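Local coordinates for PILI retraction protein PILT (Thermus thermophilus, PDB 5FL3), which probably binds and hydrolyses ATP to power the retraction of type IV pili, as a member of the secretion ATPase family, at residues A22-P35 with R38-T52. Residues are numbered along the deposited sequence; the frame is centred on the assembly and turned at random.
Sequences ARASDIHLQAGAPP and RIDGKLRPFGNRPLT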
ATOM      1  N   ALA A  22      15.171  -1.838  15.145  1.00 42.66           N
ATOM      2  CA  ALA A  22      14.437  -3.096  15.226  1.00 38.03           C
ATOM      3  C   ALA A  22      13.391  -3.257  14.112  1.00 40.08           C
ATOM      4  O   ALA A  22      12.657  -4.239  14.100  1.00 42.58           O
ATOM      5  CB  ALA A  22      13.762  -3.218  16.589  1.00 39.57           C
ATOM      6  N   ARG A  23      13.328  -2.287  13.199  1.00 41.23           N
ATOM      7  CA  ARG A  23      12.379  -2.263  12.069  1.00 41.11           C
ATOM      8  C   ARG A  23      10.931  -1.959  12.466  1.00 40.47           C
ATOM      9  O   ARG A  23       9.980  -2.439  11.835  1.00 36.00           O
ATOM     10  CB  ARG A  23      12.422  -3.576  11.284  1.00 43.45           C
ATOM     11  CG  ARG A  23      13.641  -3.712  10.378  1.00 46.76           C
ATOM     12  CD  ARG A  23      13.615  -5.042   9.672  1.00 45.82           C
ATOM     13  NE  ARG A  23      13.376  -6.127  10.618  1.00 49.85           N
ATOM     14  CZ  ARG A  23      12.304  -6.913  10.595  1.00 51.46           C
ATOM     15  NH1 ARG A  23      11.373  -6.735   9.661  1.00 46.60           N
ATOM     16  NH2 ARG A  23      12.169  -7.880  11.498  1.00 47.73           N
ATOM     17  N   ALA A  24      10.767  -1.131  13.490  1.00 40.33           N
ATOM     18  CA  ALA A  24       9.428  -0.721  13.893  1.00 41.06           C
ATOM     19  C   ALA A  24       8.814   0.154  12.826  1.00 38.45           C
ATOM     20  O   ALA A  24       9.389   1.166  12.450  1.00 38.56           O
ATOM     21  CB  ALA A  24       9.455   0.027  15.222  1.00 37.63           C
ATOM     22  N   SER A  25       7.631  -0.233  12.363  1.00 38.38           N
ATOM     23  CA  SER A  25       6.838   0.605  11.493  1.00 33.21           C
ATOM     24  C   SER A  25       6.045   1.633  12.301  1.00 37.46           C
ATOM     25  O   SER A  25       5.773   2.741  11.829  1.00 37.60           O
ATOM     26  CB  SER A  25       5.902  -0.259  10.671  1.00 30.98           C
ATOM     27  OG  SER A  25       5.170  -1.090  11.533  1.00 37.47           O
ATOM     28  N   ASP A  26       5.684   1.257  13.526  1.00 37.20           N
ATOM     29  CA  ASP A  26       4.805   2.070  14.362  1.00 34.91           C
ATOM     30  C   ASP A  26       5.218   1.949  15.819  1.00 37.11           C
ATOM     31  O   ASP A  26       5.555   0.850  16.294  1.00 37.69           O
ATOM     32  CB  ASP A  26       3.336   1.644  14.206  1.00 32.16           C
ATOM     33  CG  ASP A  26       2.853   1.684  12.760  1.00 37.57           C
ATOM     34  OD1 ASP A  26       2.972   0.661  12.039  1.00 33.68           O
ATOM     35  OD2 ASP A  26       2.340   2.748  12.352  1.00 42.36           O
ATOM     36  N   ILE A  27       5.198   3.079  16.515  1.00 32.73           N
ATOM     37  CA  ILE A  27       5.488   3.119  17.938  1.00 34.91           C
ATOM     38  C   ILE A  27       4.272   3.611  18.727  1.00 36.05           C
ATOM     39  O   ILE A  27       3.738   4.700  18.479  1.00 34.61           O
ATOM     40  CB  ILE A  27       6.705   4.024  18.240  1.00 39.08           C
ATOM     41  CG1 ILE A  27       7.954   3.504  17.521  1.00 36.06           C
ATOM     42  CG2 ILE A  27       6.948   4.121  19.743  1.00 28.77           C
ATOM     43  CD1 ILE A  27       9.027   4.537  17.390  1.00 35.67           C
ATOM     44  N   HIS A  28       3.836   2.785  19.670  1.00 32.91           N
ATOM     45  CA  HIS A  28       2.728   3.123  20.544  1.00 32.36           C
ATOM     46  C   HIS A  28       3.210   3.434  21.965  1.00 35.19           C
ATOM     47  O   HIS A  28       3.824   2.595  22.622  1.00 34.34           O
ATOM     48  CB  HIS A  28       1.717   1.980  20.557  1.00 33.46           C
ATOM     49  CG  HIS A  28       0.990   1.808  19.254  1.00 37.12           C
ATOM     50  ND1 HIS A  28       1.606   1.340  18.112  1.00 37.60           N
ATOM     51  CD2 HIS A  28      -0.293   2.068  18.909  1.00 32.51           C
ATOM     52  CE1 HIS A  28       0.731   1.300  17.125  1.00 31.26           C
ATOM     53  NE2 HIS A  28      -0.431   1.728  17.585  1.00 36.88           N
ATOM     54  N   LEU A  29       2.937   4.655  22.416  1.00 37.53           N
ATOM     55  CA  LEU A  29       3.241   5.112  23.777  1.00 32.90           C
ATOM     56  C   LEU A  29       1.942   5.462  24.532  1.00 35.48           C
ATOM     57  O   LEU A  29       1.368   6.548  24.354  1.00 32.40           O
ATOM     58  CB  LEU A  29       4.197   6.312  23.723  1.00 32.38           C
ATOM     59  CG  LEU A  29       5.522   5.954  23.023  1.00 39.99           C
ATOM     60  CD1 LEU A  29       6.530   7.089  22.998  1.00 39.03           C
ATOM     61  CD2 LEU A  29       6.136   4.707  23.672  1.00 38.56           C
ATOM     62  N   GLN A  30       1.477   4.523  25.354  1.00 33.57           N
ATOM     63  CA  GLN A  30       0.192   4.636  26.028  1.00 33.12           C
ATOM     64  C   GLN A  30       0.315   4.325  27.518  1.00 36.08           C
ATOM     65  O   GLN A  30       0.968   3.351  27.893  1.00 37.11           O
ATOM     66  CB  GLN A  30      -0.834   3.689  25.400  1.00 30.38           C
ATOM     67  CG  GLN A  30      -1.151   3.923  23.948  1.00 33.71           C
ATOM     68  CD  GLN A  30      -1.905   5.227  23.702  1.00 35.94           C
ATOM     69  OE1 GLN A  30      -2.253   5.947  24.636  1.00 36.21           O
ATOM     70  NE2 GLN A  30      -2.156   5.532  22.438  1.00 36.18           N
ATOM     71  N   ALA A  31      -0.338   5.122  28.358  1.00 31.53           N
ATOM     72  CA  ALA A  31      -0.297   4.898  29.802  1.00 39.86           C
ATOM     73  C   ALA A  31      -0.839   3.515  30.181  1.00 38.75           C
ATOM     74  O   ALA A  31      -1.897   3.091  29.702  1.00 38.00           O
ATOM     75  CB  ALA A  31      -1.075   6.000  30.544  1.00 35.96           C
ATOM     76  N   GLY A  32      -0.103   2.812  31.038  1.00 36.63           N
ATOM     77  CA  GLY A  32      -0.547   1.523  31.528  1.00 34.99           C
ATOM     78  C   GLY A  32       0.014   0.361  30.737  1.00 39.51           C
ATOM     79  O   GLY A  32      -0.211  -0.801  31.076  1.00 47.40           O
ATOM     80  N   ALA A  33       0.735   0.671  29.669  1.00 37.43           N
ATOM     81  CA  ALA A  33       1.396  -0.349  28.876  1.00 36.50           C
ATOM     82  C   ALA A  33       2.868  -0.017  28.748  1.00 38.23           C
ATOM     83  O   ALA A  33       3.282   1.113  28.965  1.00 39.30           O
ATOM     84  CB  ALA A  33       0.766  -0.461  27.525  1.00 35.77           C
ATOM     85  N   PRO A  34       3.683  -1.011  28.429  1.00 39.28           N
ATOM     86  CA  PRO A  34       5.059  -0.621  28.142  1.00 39.09           C
ATOM     87  C   PRO A  34       5.136  -0.017  26.737  1.00 38.61           C
ATOM     88  O   PRO A  34       4.196  -0.195  25.951  1.00 36.94           O
ATOM     89  CB  PRO A  34       5.811  -1.942  28.234  1.00 38.82           C
ATOM     90  CG  PRO A  34       4.792  -2.949  27.770  1.00 39.65           C
ATOM     91  CD  PRO A  34       3.465  -2.458  28.277  1.00 37.48           C
ATOM     92  N   PRO A  35       6.226   0.700  26.426  1.00 40.10           N
ATOM     93  CA  PRO A  35       6.474   1.107  25.038  1.00 34.73           C
ATOM     94  C   PRO A  35       6.314  -0.086  24.101  1.00 35.20           C
ATOM     95  O   PRO A  35       6.928  -1.123  24.308  1.00 39.07           O
ATOM     96  CB  PRO A  35       7.919   1.611  25.075  1.00 35.85           C
ATOM     97  CG  PRO A  35       8.088   2.122  26.459  1.00 40.56           C
ATOM     98  CD  PRO A  35       7.299   1.156  27.330  1.00 39.29           C
ATOM     99  N   ARG A  38       5.106  -1.903  16.629  1.00 35.28           N
ATOM    100  CA  ARG A  38       4.585  -2.741  15.577  1.00 36.27           C
ATOM    101  C   ARG A  38       5.752  -3.127  14.655  1.00 38.45           C
ATOM    102  O   ARG A  38       6.381  -2.254  14.046  1.00 39.19           O
ATOM    103  CB  ARG A  38       3.477  -1.997  14.845  1.00 37.82           C
ATOM    104  CG  ARG A  38       3.008  -2.621  13.584  1.00 39.55           C
ATOM    105  CD  ARG A  38       1.653  -2.068  13.218  1.00 37.70           C
ATOM    106  NE  ARG A  38       0.642  -3.066  13.504  1.00 40.92           N
ATOM    107  CZ  ARG A  38      -0.428  -2.890  14.263  1.00 37.18           C
ATOM    108  NH1 ARG A  38      -0.699  -1.724  14.828  1.00 35.65           N
ATOM    109  NH2 ARG A  38      -1.240  -3.907  14.429  1.00 36.94           N
ATOM    110  N   ILE A  39       6.067  -4.425  14.607  1.00 39.52           N
ATOM    111  CA  ILE A  39       7.099  -4.984  13.721  1.00 39.63           C
ATOM    112  C   ILE A  39       6.518  -6.119  12.901  1.00 43.56           C
ATOM    113  O   ILE A  39       5.827  -6.978  13.446  1.00 46.27           O
ATOM    114  CB  ILE A  39       8.316  -5.547  14.493  1.00 38.10           C
ATOM    115  CG1 ILE A  39       9.002  -4.459  15.317  1.00 40.50           C
ATOM    116  CG2 ILE A  39       9.308  -6.187  13.537  1.00 39.22           C
ATOM    117  CD1 ILE A  39       9.997  -5.014  16.349  1.00 36.99           C
ATOM    118  N   ASP A  40       6.809  -6.130  11.602  1.00 46.71           N
ATOM    119  CA  ASP A  40       6.229  -7.102  10.666  1.00 46.38           C
ATOM    120  C   ASP A  40       4.725  -7.284  10.880  1.00 45.52           C
ATOM    121  O   ASP A  40       4.227  -8.410  10.847  1.00 48.81           O
ATOM    122  CB  ASP A  40       6.934  -8.467  10.777  1.00 49.95           C
ATOM    123  CG  ASP A  40       8.419  -8.395  10.429  1.00 52.18           C
ATOM    124  OD1 ASP A  40       8.777  -7.613   9.514  1.00 46.76           O
ATOM    125  OD2 ASP A  40       9.223  -9.104  11.090  1.00 51.20           O
ATOM    126  N   GLY A  41       4.017  -6.181  11.115  1.00 47.01           N
ATOM    127  CA  GLY A  41       2.567  -6.187  11.224  1.00 39.53           C
ATOM    128  C   GLY A  41       2.064  -6.465  12.623  1.00 45.30           C
ATOM    129  O   GLY A  41       0.895  -6.230  12.917  1.00 46.69           O
ATOM    130  N   LYS A  42       2.937  -6.972  13.494  1.00 49.59           N
ATOM    131  CA  LYS A  42       2.505  -7.364  14.840  1.00 47.33           C
ATOM    132  C   LYS A  42       3.033  -6.457  15.949  1.00 43.33           C
ATOM    133  O   LYS A  42       4.198  -6.016  15.931  1.00 36.67           O
ATOM    134  CB  LYS A  42       2.912  -8.807  15.135  1.00 53.33           C
ATOM    135  CG  LYS A  42       1.934  -9.535  16.091  1.00 67.85           C
ATOM    136  CD  LYS A  42       2.368 -10.991  16.349  1.00 71.43           C
ATOM    137  CE  LYS A  42       3.890 -11.134  16.278  1.00 69.33           C
ATOM    138  NZ  LYS A  42       4.349 -12.545  16.211  1.00 72.13           N
ATOM    139  N   LEU A  43       2.150  -6.182  16.906  1.00 41.60           N
ATOM    140  CA  LEU A  43       2.502  -5.383  18.070  1.00 42.08           C
ATOM    141  C   LEU A  43       3.305  -6.225  19.021  1.00 46.73           C
ATOM    142  O   LEU A  43       2.969  -7.382  19.270  1.00 49.09           O
ATOM    143  CB  LEU A  43       1.278  -4.848  18.780  1.00 37.57           C
ATOM    144  CG  LEU A  43       0.563  -3.713  18.073  1.00 41.31           C
ATOM    145  CD1 LEU A  43      -0.588  -3.270  18.960  1.00 41.43           C
ATOM    146  CD2 LEU A  43       1.522  -2.581  17.812  1.00 32.48           C
ATOM    147  N   ARG A  44       4.380  -5.648  19.535  1.00 42.25           N
ATOM    148  CA  ARG A  44       5.211  -6.346  20.492  1.00 43.58           C
ATOM    149  C   ARG A  44       5.666  -5.334  21.511  1.00 41.25           C
ATOM    150  O   ARG A  44       5.902  -4.168  21.176  1.00 40.49           O
ATOM    151  CB  ARG A  44       6.391  -7.035  19.801  1.00 45.07           C
ATOM    152  CG  ARG A  44       5.995  -8.318  19.083  1.00 54.47           C
ATOM    153  CD  ARG A  44       7.204  -9.083  18.571  1.00 69.83           C
ATOM    154  NE  ARG A  44       6.837 -10.308  17.855  1.00 76.04           N
ATOM    155  CZ  ARG A  44       7.710 -11.240  17.473  1.00 80.01           C
ATOM    156  NH1 ARG A  44       9.006 -11.093  17.751  1.00 78.26           N
ATOM    157  NH2 ARG A  44       7.288 -12.320  16.818  1.00 72.24           N
ATOM    158  N   PRO A  45       5.741  -5.758  22.775  1.00 45.23           N
ATOM    159  CA  PRO A  45       6.218  -4.838  23.813  1.00 43.96           C
ATOM    160  C   PRO A  45       7.697  -4.576  23.603  1.00 37.94           C
ATOM    161  O   PRO A  45       8.398  -5.454  23.122  1.00 37.72           O
ATOM    162  CB  PRO A  45       5.941  -5.591  25.129  1.00 41.69           C
ATOM    163  CG  PRO A  45       5.769  -7.038  24.745  1.00 41.65           C
ATOM    164  CD  PRO A  45       5.310  -7.067  23.308  1.00 46.27           C
ATOM    165  N   PHE A  46       8.141  -3.370  23.928  1.00 37.01           N
ATOM    166  CA  PHE A  46       9.530  -2.960  23.789  1.00 35.47           C
ATOM    167  C   PHE A  46       9.948  -2.435  25.146  1.00 42.96           C
ATOM    168  O   PHE A  46      10.186  -1.243  25.309  1.00 49.83           O
ATOM    169  CB  PHE A  46       9.676  -1.875  22.714  1.00 40.72           C
ATOM    170  CG  PHE A  46      11.078  -1.694  22.194  1.00 45.39           C
ATOM    171  CD1 PHE A  46      11.946  -0.790  22.790  1.00 46.17           C
ATOM    172  CD2 PHE A  46      11.520  -2.406  21.080  1.00 44.06           C
ATOM    173  CE1 PHE A  46      13.253  -0.615  22.299  1.00 49.60           C
ATOM    174  CE2 PHE A  46      12.819  -2.231  20.585  1.00 44.88           C
ATOM    175  CZ  PHE A  46      13.688  -1.336  21.198  1.00 41.90           C
ATOM    176  N   GLY A  47      10.006  -3.328  26.127  1.00 44.58           N
ATOM    177  CA  GLY A  47      10.257  -2.962  27.506  1.00 41.37           C
ATOM    178  C   GLY A  47       9.244  -3.668  28.379  1.00 49.34           C
ATOM    179  O   GLY A  47       8.224  -4.145  27.880  1.00 49.02           O
ATOM    180  N   ASN A  48       9.511  -3.731  29.683  1.00 56.57           N
ATOM    181  CA  ASN A  48       8.711  -4.551  30.587  1.00 49.79           C
ATOM    182  C   ASN A  48       7.945  -3.718  31.601  1.00 49.61           C
ATOM    183  O   ASN A  48       7.090  -4.225  32.313  1.00 56.20           O
ATOM    184  CB  ASN A  48       9.609  -5.553  31.304  1.00 53.13           C
ATOM    185  CG  ASN A  48      10.811  -4.886  31.962  1.00 57.80           C
ATOM    186  OD1 ASN A  48      11.358  -3.912  31.447  1.00 57.47           O
ATOM    187  ND2 ASN A  48      11.218  -5.408  33.112  1.00 58.51           N
ATOM    188  N   ARG A  49       8.247  -2.432  31.660  1.00 49.44           N
ATOM    189  CA  ARG A  49       7.552  -1.547  32.583  1.00 50.95           C
ATOM    190  C   ARG A  49       6.475  -0.697  31.885  1.00 48.44           C
ATOM    191  O   ARG A  49       6.743  -0.037  30.876  1.00 46.00           O
ATOM    192  CB  ARG A  49       8.560  -0.630  33.281  1.00 54.99           C
ATOM    193  CG  ARG A  49       9.816  -1.342  33.786  1.00 60.59           C
ATOM    194  CD  ARG A  49       9.549  -2.100  35.077  1.00 59.80           C
ATOM    195  NE  ARG A  49       8.986  -1.250  36.128  1.00 63.41           N
ATOM    196  CZ  ARG A  49       7.870  -1.532  36.799  1.00 66.72           C
ATOM    197  NH1 ARG A  49       7.191  -2.644  36.526  1.00 62.58           N
ATOM    198  NH2 ARG A  49       7.424  -0.707  37.737  1.00 64.05           N
ATOM    199  N   PRO A  50       5.251  -0.723  32.420  1.00 44.78           N
ATOM    200  CA  PRO A  50       4.154   0.155  31.995  1.00 42.80           C
ATOM    201  C   PRO A  50       4.511   1.626  32.078  1.00 43.36           C
ATOM    202  O   PRO A  50       5.025   2.059  33.104  1.00 49.00           O
ATOM    203  CB  PRO A  50       3.040  -0.171  32.989  1.00 43.61           C
ATOM    204  CG  PRO A  50       3.305  -1.572  33.384  1.00 48.07           C
ATOM    205  CD  PRO A  50       4.791  -1.783  33.330  1.00 48.32           C
ATOM    206  N   LEU A  51       4.255   2.378  31.013  1.00 39.04           N
ATOM    207  CA  LEU A  51       4.392   3.829  31.055  1.00 41.36           C
ATOM    208  C   LEU A  51       3.335   4.426  31.984  1.00 42.16           C
ATOM    209  O   LEU A  51       2.187   3.972  32.003  1.00 43.98           O
ATOM    210  CB  LEU A  51       4.254   4.427  29.650  1.00 40.70           C
ATOM    211  CG  LEU A  51       5.282   3.977  28.618  1.00 42.66           C
ATOM    212  CD1 LEU A  51       4.648   3.901  27.255  1.00 42.36           C
ATOM    213  CD2 LEU A  51       6.493   4.901  28.587  1.00 40.73           C
ATOM    214  N   THR A  52       3.710   5.442  32.751  1.00 40.36           N
ATOM    215  CA  THR A  52       2.741   6.158  33.573  1.00 39.24           C
ATOM    216  C   THR A  52       2.257   7.369  32.803  1.00 42.16           C
ATOM    217  O   THR A  52       2.931   7.821  31.867  1.00 44.66           O
ATOM    218  CB  THR A  52       3.348   6.616  34.918  1.00 44.50           C
ATOM    219  OG1 THR A  52       4.358   7.603  34.668  1.00 40.94           O
ATOM    220  CG2 THR A  52       3.942   5.419  35.689  1.00 33.72           C
TER
HETATM  221  O   HOH W   1       8.282  -3.746  10.428  1.00 38.76           O
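Antiparallel pairing of Asp26 with Arg38 joins the first two strands of the N-terminal sheet, in a meander whose next hairpin turns tightly at Asp40 and Gly41. Arg38 N reaches Asp26 O at 2.8 Å, and Arg38 O takes Ser25 N at 2.9 Å. Arg23, just past helix 11-21, takes the positive phi of a Schellman motif, and its guanidinium meets the Asp40 carboxylate end-on: NH1 to OD1 at 2.7 Å, NH2 to OD2 at 3.2 Å, both on the syn side, with the planes 35° apart. A bend at chi3 (-49°) turns the guanidinium to this carboxylate, while Ile39 CG2 lies over one guanidinium face. With an alanine in place of Asp40, the Arg23 guanidinium would lose both bonds and is likely to swing more freely. At the far end Leu51, branched and apolar, lays CG 3.7 Å from Pro35 CD and CD1 against Leu29, while Gly32 N bonds to Leu51 O (2.7 Å). Glycine fits this type II turn because a CB would jam against the preceding carbonyl O. Ser25 touches the bound ADP and Asp40 lies near Arg287 of its pocket, so this end of the sheet borders the nucleotide site; strand 100-108 flanks strand 26-30, and helices 11-21 and 53-63 pack against Phe46 and Leu51 respectively.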